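Local atomic coordinates of terminal oxygenase component of carbazole 1,9a-dioxygenase (Sphingomonas, PDB entry 3GKQ), a protein that probably catalyses the angular dioxygenation of carbazole at a mononuclear non-heme iron, fed with electrons through its Rieske [2Fe-2S] cluster. Residues A172-R175 / M176-N180; A184-V187 / F188-K191; D333-L336 / A337-M341. All blocks are in the same frame, centred on the assembly; numbering follows the deposited sequence.

How the interactions relate
All three interactions lie within the catalytic, homotrimeric ring hydroxylase part of the chain, and they follow one another in series. Interaction 1 starts helix 174-181, interaction 2 is a 3-10 turn in the loop between that helix and helix 194-198, and interaction 3 lies on helix 332-346. Their centres are about 16 Å (1 to 2), about 9 Å (1 to 3) and about 12 Å (2 to 3) apart. Interactions 2 and 3 share the iron and two of its waters. Interaction 1 reaches the site through N180 ND2, 3.1 Å from D334 OD1, a probable hydrogen bond. Each interaction also touches the second subunit, which places the iron site beside the subunit interface.

Interaction 1: A172-R175 / M176-N180; sequences ANWR and MGVEN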
loop_
_atom_site.group_PDB
_atom_site.type_symbol
_atom_site.label_atom_id
_atom_site.label_comp_id
_atom_site.label_asym_id
_atom_site.label_seq_id
_atom_site.Cartn_x
_atom_site.Cartn_y
_atom_site.Cartn_z
ATOM N N ALA A 172 -15.926 0.617 -1.476
ATOM C CA ALA A 172 -16.378 -0.762 -1.516
ATOM C C ALA A 172 -16.750 -1.114 -2.942
ATOM O O ALA A 172 -17.009 -0.231 -3.765
ATOM C CB ALA A 172 -17.589 -0.958 -0.599
ATOM N N ASN A 173 -16.756 -2.410 -3.228
ATOM C CA ASN A 173 -17.131 -2.901 -4.541
ATOM C C ASN A 173 -18.585 -2.504 -4.775
ATOM O O ASN A 173 -19.376 -2.438 -3.825
ATOM C CB ASN A 173 -16.988 -4.421 -4.593
ATOM C CG ASN A 173 -17.375 -4.988 -5.936
ATOM O OD1 ASN A 173 -18.496 -5.453 -6.126
ATOM N ND2 ASN A 173 -16.447 -4.935 -6.887
ATOM N N TRP A 174 -18.939 -2.248 -6.031
ATOM C CA TRP A 174 -20.292 -1.833 -6.372
ATOM C C TRP A 174 -21.373 -2.804 -5.900
ATOM O O TRP A 174 -22.475 -2.385 -5.549
ATOM C CB TRP A 174 -20.424 -1.629 -7.886
ATOM C CG TRP A 174 -20.417 -2.906 -8.671
ATOM C CD1 TRP A 174 -19.326 -3.649 -9.031
ATOM C CD2 TRP A 174 -21.563 -3.605 -9.170
ATOM N NE1 TRP A 174 -19.723 -4.767 -9.724
ATOM C CE2 TRP A 174 -21.090 -4.767 -9.823
ATOM C CE3 TRP A 174 -22.942 -3.364 -9.128
ATOM C CZ2 TRP A 174 -21.953 -5.689 -10.429
ATOM C CZ3 TRP A 174 -23.805 -4.287 -9.732
ATOM C CH2 TRP A 174 -23.301 -5.434 -10.373
ATOM N N ARG A 175 -21.065 -4.097 -5.881
ATOM C CA ARG A 175 -22.049 -5.087 -5.454
ATOM C C ARG A 175 -22.460 -4.920 -3.993
ATOM O O ARG A 175 -23.588 -5.244 -3.628
ATOM C CB ARG A 175 -21.523 -6.504 -5.714
ATOM C CG ARG A 175 -21.366 -6.812 -7.208
ATOM C CD ARG A 175 -20.617 -8.115 -7.458
ATOM N NE ARG A 175 -19.259 -8.074 -6.916
ATOM C CZ ARG A 175 -18.420 -9.107 -6.918
ATOM N NH1 ARG A 175 -18.791 -10.270 -7.437
ATOM N NH2 ARG A 175 -17.215 -8.985 -6.384
ATOM N N MET A 176 -21.559 -4.412 -3.158
ATOM C CA MET A 176 -21.898 -4.197 -1.758
ATOM C C MET A 176 -22.995 -3.138 -1.690
ATOM O O MET A 176 -23.851 -3.172 -0.804
ATOM C CB MET A 176 -20.672 -3.729 -0.963
ATOM C CG MET A 176 -19.552 -4.764 -0.888
ATOM S SD MET A 176 -20.067 -6.371 -0.223
ATOM C CE MET A 176 -20.366 -7.297 -1.753
ATOM N N GLY A 177 -22.958 -2.204 -2.638
ATOM C CA GLY A 177 -23.955 -1.152 -2.693
ATOM C C GLY A 177 -25.309 -1.708 -3.092
ATOM O O GLY A 177 -26.321 -1.411 -2.455
ATOM N N VAL A 178 -25.332 -2.529 -4.140
ATOM C CA VAL A 178 -26.583 -3.119 -4.610
ATOM C C VAL A 178 -27.132 -4.098 -3.581
ATOM O O VAL A 178 -28.331 -4.106 -3.305
ATOM C CB VAL A 178 -26.393 -3.867 -5.952
ATOM C CG1 VAL A 178 -27.751 -4.175 -6.572
ATOM C CG2 VAL A 178 -25.574 -3.028 -6.901
ATOM N N GLU A 179 -26.256 -4.928 -3.018
ATOM C CA GLU A 179 -26.666 -5.895 -2.007
ATOM C C GLU A 179 -27.342 -5.132 -0.859
ATOM O O GLU A 179 -28.460 -5.457 -0.459
ATOM C CB GLU A 179 -25.447 -6.666 -1.472
ATOM C CG GLU A 179 -24.749 -7.626 -2.464
ATOM C CD GLU A 179 -25.410 -9.000 -2.545
ATOM O OE1 GLU A 179 -25.794 -9.536 -1.485
ATOM O OE2 GLU A 179 -25.532 -9.553 -3.663
ATOM N N ASN A 180 -26.658 -4.114 -0.341
ATOM C CA ASN A 180 -27.187 -3.299 0.757
ATOM C C ASN A 180 -28.481 -2.574 0.363
ATOM O O ASN A 180 -29.438 -2.531 1.134
ATOM C CB ASN A 180 -26.120 -2.285 1.202
ATOM C CG ASN A 180 -26.669 -1.203 2.129
ATOM O OD1 ASN A 180 -26.702 -0.023 1.770
ATOM N ND2 ASN A 180 -27.083 -1.596 3.326
#
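W174 sets CG between its backbone N and carbonyl carbon (chi1 72°), and V178 holds CG2 opposite its own carbonyl carbon, so the two side chains lie side by side, one turn apart and pointing the same way. CG2 of V178 meets the six-membered part of the indole at CE3, 3.5 Å away. R175 bends at its third torsion (-61°), which brings its guanidinium back to N173, while its CG covers one indole face near the rim. At N173 a single oxygen is gripped twice: OD1 caps the helix by accepting from R175 N at 2.9 Å and also takes R175 NE at 2.8 Å. These two donors come from opposite faces of the amide plane, and OD1 lies in the plane of the guanidinium, which helps to fix the amide's rotation, with ND2 held by K25 O and E292 O.

The backbone takes up where the cap ends. M176 N donates to N173 O at 3.0 Å, and V178 N to W174 O at 3.2 Å; G177 N adds a weak bond to the latter oxygen. Beside the cap, A172 CB rests against M176 CB at 4.2 Å.

Polar ends find partners beyond the segments: W174 NE1 donates to A24 O, and E179 forms salt bridges with R367 and with R75 of the second subunit. R75 belongs to that subunit's Rieske cluster site, so this helix faces it. The whole is a classic asparagine N-cap, here starting buried helix 174-181.

Interaction 2: A184-V187 / F188-K191; sequences AGHV and FIHK. With FE2 (Fe (II) ion), chain G.
H186 and H190 supply the two histidines of the facial triad, two histidines and one carboxylate, of Rieske non-heme iron oxygenases, and both grasp the iron by NE2. H190 NE2 lies 2.3 Å from the iron; the 1.7 Å modelled for H186 NE2 is short, so that length is doubtful. D334 and waters 1 and 2 complete the shell. The two imidazoles neither stack nor meet edge-to-face: their planes stand at 71°, with centroids 5.0 Å apart.

The histidine spacing of four residues is spanned by a 3-10 turn, in which H190 N donates to V187 O at 2.9 Å. I189 wedges between the ligands. With CG1 between its backbone N and carbonyl carbon (chi1 61°), the longer branch folds back, so that CD1 lies in the plane of the H186 ring at its edge, 3.4 Å from CD2, and CG1 sits over the centre of one H190 face. F330 stacks on the H190 ring, and D183 O accepts from H186 ND1, fixing that ring's rotation.

At the far end K191 curls back. Its NZ hangs 3.5 Å above the F188 ring plane, toward the rim, and donates to F188 O at 3.2 Å, while K191 N bonds the same oxygen from the opposite face. NZ also forms a salt bridge with E84 of the second subunit, whose Y95 packs on H186, F188 and I189.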
loop_
_atom_site.group_PDB
_atom_site.type_symbol
_atom_site.label_atom_id
_atom_site.label_comp_id
_atom_site.label_asym_id
_atom_site.label_seq_id
_atom_site.Cartn_x
_atom_site.Cartn_y
_atom_site.Cartn_z
ATOM N N ALA A 184 -34.028 -6.132 2.521
ATOM C CA ALA A 184 -35.193 -5.743 3.337
ATOM C C ALA A 184 -35.004 -5.725 4.859
ATOM O O ALA A 184 -35.684 -4.976 5.572
ATOM C CB ALA A 184 -36.380 -6.626 2.997
ATOM N N GLY A 185 -34.101 -6.552 5.366
ATOM C CA GLY A 185 -33.887 -6.574 6.799
ATOM C C GLY A 185 -32.879 -5.540 7.247
ATOM O O GLY A 185 -32.596 -5.417 8.443
ATOM N N HIS A 186 -32.343 -4.769 6.307
ATOM C CA HIS A 186 -31.341 -3.793 6.694
ATOM C C HIS A 186 -31.869 -2.534 7.365
ATOM O O HIS A 186 -31.085 -1.781 7.929
ATOM C CB HIS A 186 -30.420 -3.442 5.500
ATOM C CG HIS A 186 -30.781 -2.182 4.765
ATOM N ND1 HIS A 186 -31.683 -2.158 3.723
ATOM C CD2 HIS A 186 -30.296 -0.918 4.870
ATOM C CE1 HIS A 186 -31.733 -0.936 3.214
ATOM N NE2 HIS A 186 -30.900 -0.164 3.891
ATOM N N VAL A 187 -33.182 -2.308 7.338
ATOM C CA VAL A 187 -33.737 -1.105 7.963
ATOM C C VAL A 187 -33.322 -0.971 9.435
ATOM O O VAL A 187 -33.397 0.113 10.011
ATOM C CB VAL A 187 -35.292 -1.054 7.859
ATOM C CG1 VAL A 187 -35.709 -0.945 6.400
ATOM C CG2 VAL A 187 -35.913 -2.275 8.497
ATOM N N PHE A 188 -32.877 -2.076 10.027
ATOM C CA PHE A 188 -32.423 -2.097 11.416
ATOM C C PHE A 188 -31.310 -1.062 11.622
ATOM O O PHE A 188 -31.244 -0.406 12.668
ATOM C CB PHE A 188 -31.903 -3.499 11.764
ATOM C CG PHE A 188 -31.552 -3.688 13.219
ATOM C CD1 PHE A 188 -32.550 -3.838 14.180
ATOM C CD2 PHE A 188 -30.220 -3.742 13.626
ATOM C CE1 PHE A 188 -32.228 -4.041 15.530
ATOM C CE2 PHE A 188 -29.884 -3.944 14.972
ATOM C CZ PHE A 188 -30.893 -4.095 15.926
ATOM N N ILE A 189 -30.440 -0.910 10.623
ATOM C CA ILE A 189 -29.334 0.046 10.724
ATOM C C ILE A 189 -29.809 1.490 10.696
ATOM O O ILE A 189 -29.066 2.396 11.069
ATOM C CB ILE A 189 -28.308 -0.097 9.565
ATOM C CG1 ILE A 189 -28.999 0.164 8.226
ATOM C CG2 ILE A 189 -27.671 -1.465 9.592
ATOM C CD1 ILE A 189 -28.029 0.387 7.075
ATOM N N HIS A 190 -31.037 1.702 10.236
ATOM C CA HIS A 190 -31.589 3.049 10.147
ATOM C C HIS A 190 -32.483 3.433 11.340
ATOM O O HIS A 190 -33.066 4.517 11.350
ATOM C CB HIS A 190 -32.406 3.190 8.855
ATOM C CG HIS A 190 -31.607 3.015 7.598
ATOM N ND1 HIS A 190 -30.532 3.815 7.282
ATOM C CD2 HIS A 190 -31.763 2.164 6.553
ATOM C CE1 HIS A 190 -30.062 3.469 6.095
ATOM N NE2 HIS A 190 -30.792 2.472 5.632
ATOM N N LYS A 191 -32.578 2.565 12.344
ATOM C CA LYS A 191 -33.444 2.833 13.497
ATOM C C LYS A 191 -33.178 4.111 14.289
ATOM O O LYS A 191 -34.044 4.555 15.042
ATOM C CB LYS A 191 -33.458 1.624 14.449
ATOM C CG LYS A 191 -32.141 1.311 15.147
ATOM C CD LYS A 191 -32.203 -0.082 15.785
ATOM C CE LYS A 191 -30.893 -0.456 16.461
ATOM N NZ LYS A 191 -29.749 -0.460 15.494
HETATM FE FE FE2 G . -30.497 1.493 3.619
HETATM O O HOH W 1 -32.277 1.944 2.758
HETATM O O HOH W 2 -30.022 0.818 1.400
#

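Interaction 3: D333-L336 / A337-M341; sequences DDIL and ARRSM. With FE2 (Fe (II) ion), chain G.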
loop_
_atom_site.group_PDB
_atom_site.type_symbol
_atom_site.label_atom_id
_atom_site.label_comp_id
_atom_site.label_asym_id
_atom_site.label_seq_id
_atom_site.Cartn_x
_atom_site.Cartn_y
_atom_site.Cartn_z
ATOM N N ASP A 333 -25.746 5.825 7.021
ATOM C CA ASP A 333 -25.600 4.566 7.754
ATOM C C ASP A 333 -25.412 3.356 6.836
ATOM O O ASP A 333 -24.872 2.334 7.260
ATOM C CB ASP A 333 -26.815 4.319 8.660
ATOM C CG ASP A 333 -26.857 5.261 9.860
ATOM O OD1 ASP A 333 -25.807 5.468 10.500
ATOM O OD2 ASP A 333 -27.944 5.787 10.170
ATOM N N ASP A 334 -25.866 3.464 5.590
ATOM C CA ASP A 334 -25.725 2.361 4.644
ATOM C C ASP A 334 -24.251 2.184 4.237
ATOM O O ASP A 334 -23.818 1.086 3.882
ATOM C CB ASP A 334 -26.602 2.600 3.399
ATOM C CG ASP A 334 -28.078 2.229 3.624
ATOM O OD1 ASP A 334 -28.350 1.114 4.106
ATOM O OD2 ASP A 334 -28.977 3.037 3.307
ATOM N N ILE A 335 -23.480 3.264 4.317
ATOM C CA ILE A 335 -22.066 3.229 3.951
ATOM C C ILE A 335 -21.241 2.276 4.816
ATOM O O ILE A 335 -20.442 1.496 4.285
ATOM C CB ILE A 335 -21.444 4.637 4.026
ATOM C CG1 ILE A 335 -22.331 5.638 3.278
ATOM C CG2 ILE A 335 -20.047 4.627 3.418
ATOM C CD1 ILE A 335 -22.624 5.262 1.839
ATOM N N LEU A 336 -21.429 2.336 6.136
ATOM C CA LEU A 336 -20.698 1.458 7.053
ATOM C C LEU A 336 -20.988 0.019 6.662
ATOM O O LEU A 336 -20.092 -0.826 6.630
ATOM C CB LEU A 336 -21.158 1.660 8.510
ATOM C CG LEU A 336 -20.275 1.174 9.680
ATOM C CD1 LEU A 336 -21.153 0.901 10.902
ATOM C CD2 LEU A 336 -19.515 -0.085 9.322
ATOM N N ALA A 337 -22.256 -0.261 6.380
ATOM C CA ALA A 337 -22.660 -1.605 6.004
ATOM C C ALA A 337 -21.871 -2.104 4.791
ATOM O O ALA A 337 -21.380 -3.232 4.783
ATOM C CB ALA A 337 -24.160 -1.634 5.713
ATOM N N ARG A 338 -21.750 -1.260 3.770
ATOM C CA ARG A 338 -21.021 -1.639 2.561
ATOM C C ARG A 338 -19.539 -1.858 2.843
ATOM O O ARG A 338 -18.944 -2.808 2.349
ATOM C CB ARG A 338 -21.185 -0.566 1.483
ATOM C CG ARG A 338 -22.625 -0.336 1.086
ATOM C CD ARG A 338 -22.735 0.716 -0.005
ATOM N NE ARG A 338 -24.104 1.204 -0.106
ATOM C CZ ARG A 338 -24.465 2.291 -0.775
ATOM N NH1 ARG A 338 -23.553 3.013 -1.420
ATOM N NH2 ARG A 338 -25.736 2.675 -0.762
ATOM N N ARG A 339 -18.946 -0.979 3.643
ATOM C CA ARG A 339 -17.535 -1.104 3.975
ATOM C C ARG A 339 -17.240 -2.310 4.857
ATOM O O ARG A 339 -16.196 -2.949 4.708
ATOM C CB ARG A 339 -17.039 0.171 4.658
ATOM C CG ARG A 339 -17.224 1.407 3.796
ATOM C CD ARG A 339 -16.609 2.644 4.430
ATOM N NE ARG A 339 -15.159 2.534 4.527
ATOM C CZ ARG A 339 -14.343 3.572 4.673
ATOM N NH1 ARG A 339 -14.837 4.802 4.736
ATOM N NH2 ARG A 339 -13.033 3.381 4.752
ATOM N N SER A 340 -18.156 -2.637 5.766
ATOM C CA SER A 340 -17.927 -3.770 6.653
ATOM C C SER A 340 -18.107 -5.101 5.944
ATOM O O SER A 340 -17.455 -6.084 6.299
ATOM C CB SER A 340 -18.841 -3.702 7.880
ATOM O OG SER A 340 -18.294 -4.492 8.929
ATOM N N MET A 341 -18.991 -5.149 4.949
ATOM C CA MET A 341 -19.189 -6.388 4.196
ATOM C C MET A 341 -18.058 -6.582 3.186
ATOM O O MET A 341 -17.685 -7.709 2.876
ATOM C CB MET A 341 -20.501 -6.371 3.403
ATOM C CG MET A 341 -21.762 -6.605 4.206
ATOM S SD MET A 341 -23.123 -7.040 3.117
ATOM C CE MET A 341 -23.406 -5.479 2.298
HETATM FE FE FE2 G . -30.497 1.493 3.619
HETATM O O HOH W 3 -28.625 2.695 -0.137
HETATM O O HOH W 1 -32.277 1.944 2.758
HETATM O O HOH W 2 -30.022 0.818 1.400
#
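D334 and R338, one turn apart on helix 332-346, join the carboxylate arm of the facial triad to a buried arginine. The metal bonds come first: D334 grips the iron with both carboxylate oxygens, OD1 and OD2 each 2.2 Å from it, a bidentate hold. Outside the segments, N331 ND2 donates to OD2 and N180 ND2 probably to OD1, second-shell amides that are likely to help orient the carboxylate.

Backbone hydrogen bonds of the i to i+4 kind carry the helix on: R338 N to D334 O at 3.1 Å, then R339 N to I335 O and S340 N to L336 O. Among the side chains, S340 OG hydrogen-bonds D81 of the second subunit.

Charge and water link the side chains loosely. R338 is extended from CG to NE (chi2 -179°), which takes its guanidinium back along the helix toward the iron. NH2 stays 5.2 Å from D334 OD2, and water 3, in the guanidinium plane, bridges them by two weak bonds. Y297 makes a cation-pi contact with the same group. A leucine here would probably leave water 3 without its weak bond from the arginine and Y297 without its cation.

Van der Waals contacts complete the turn. I335, which also packs on R168 and V170 of strand 161-170, lays CD1 over one guanidinium face of R338, offset toward the rim, and its CG2 touches R339 CD. One turn further on, L336 CD2 meets S340 CB at 4.0 Å.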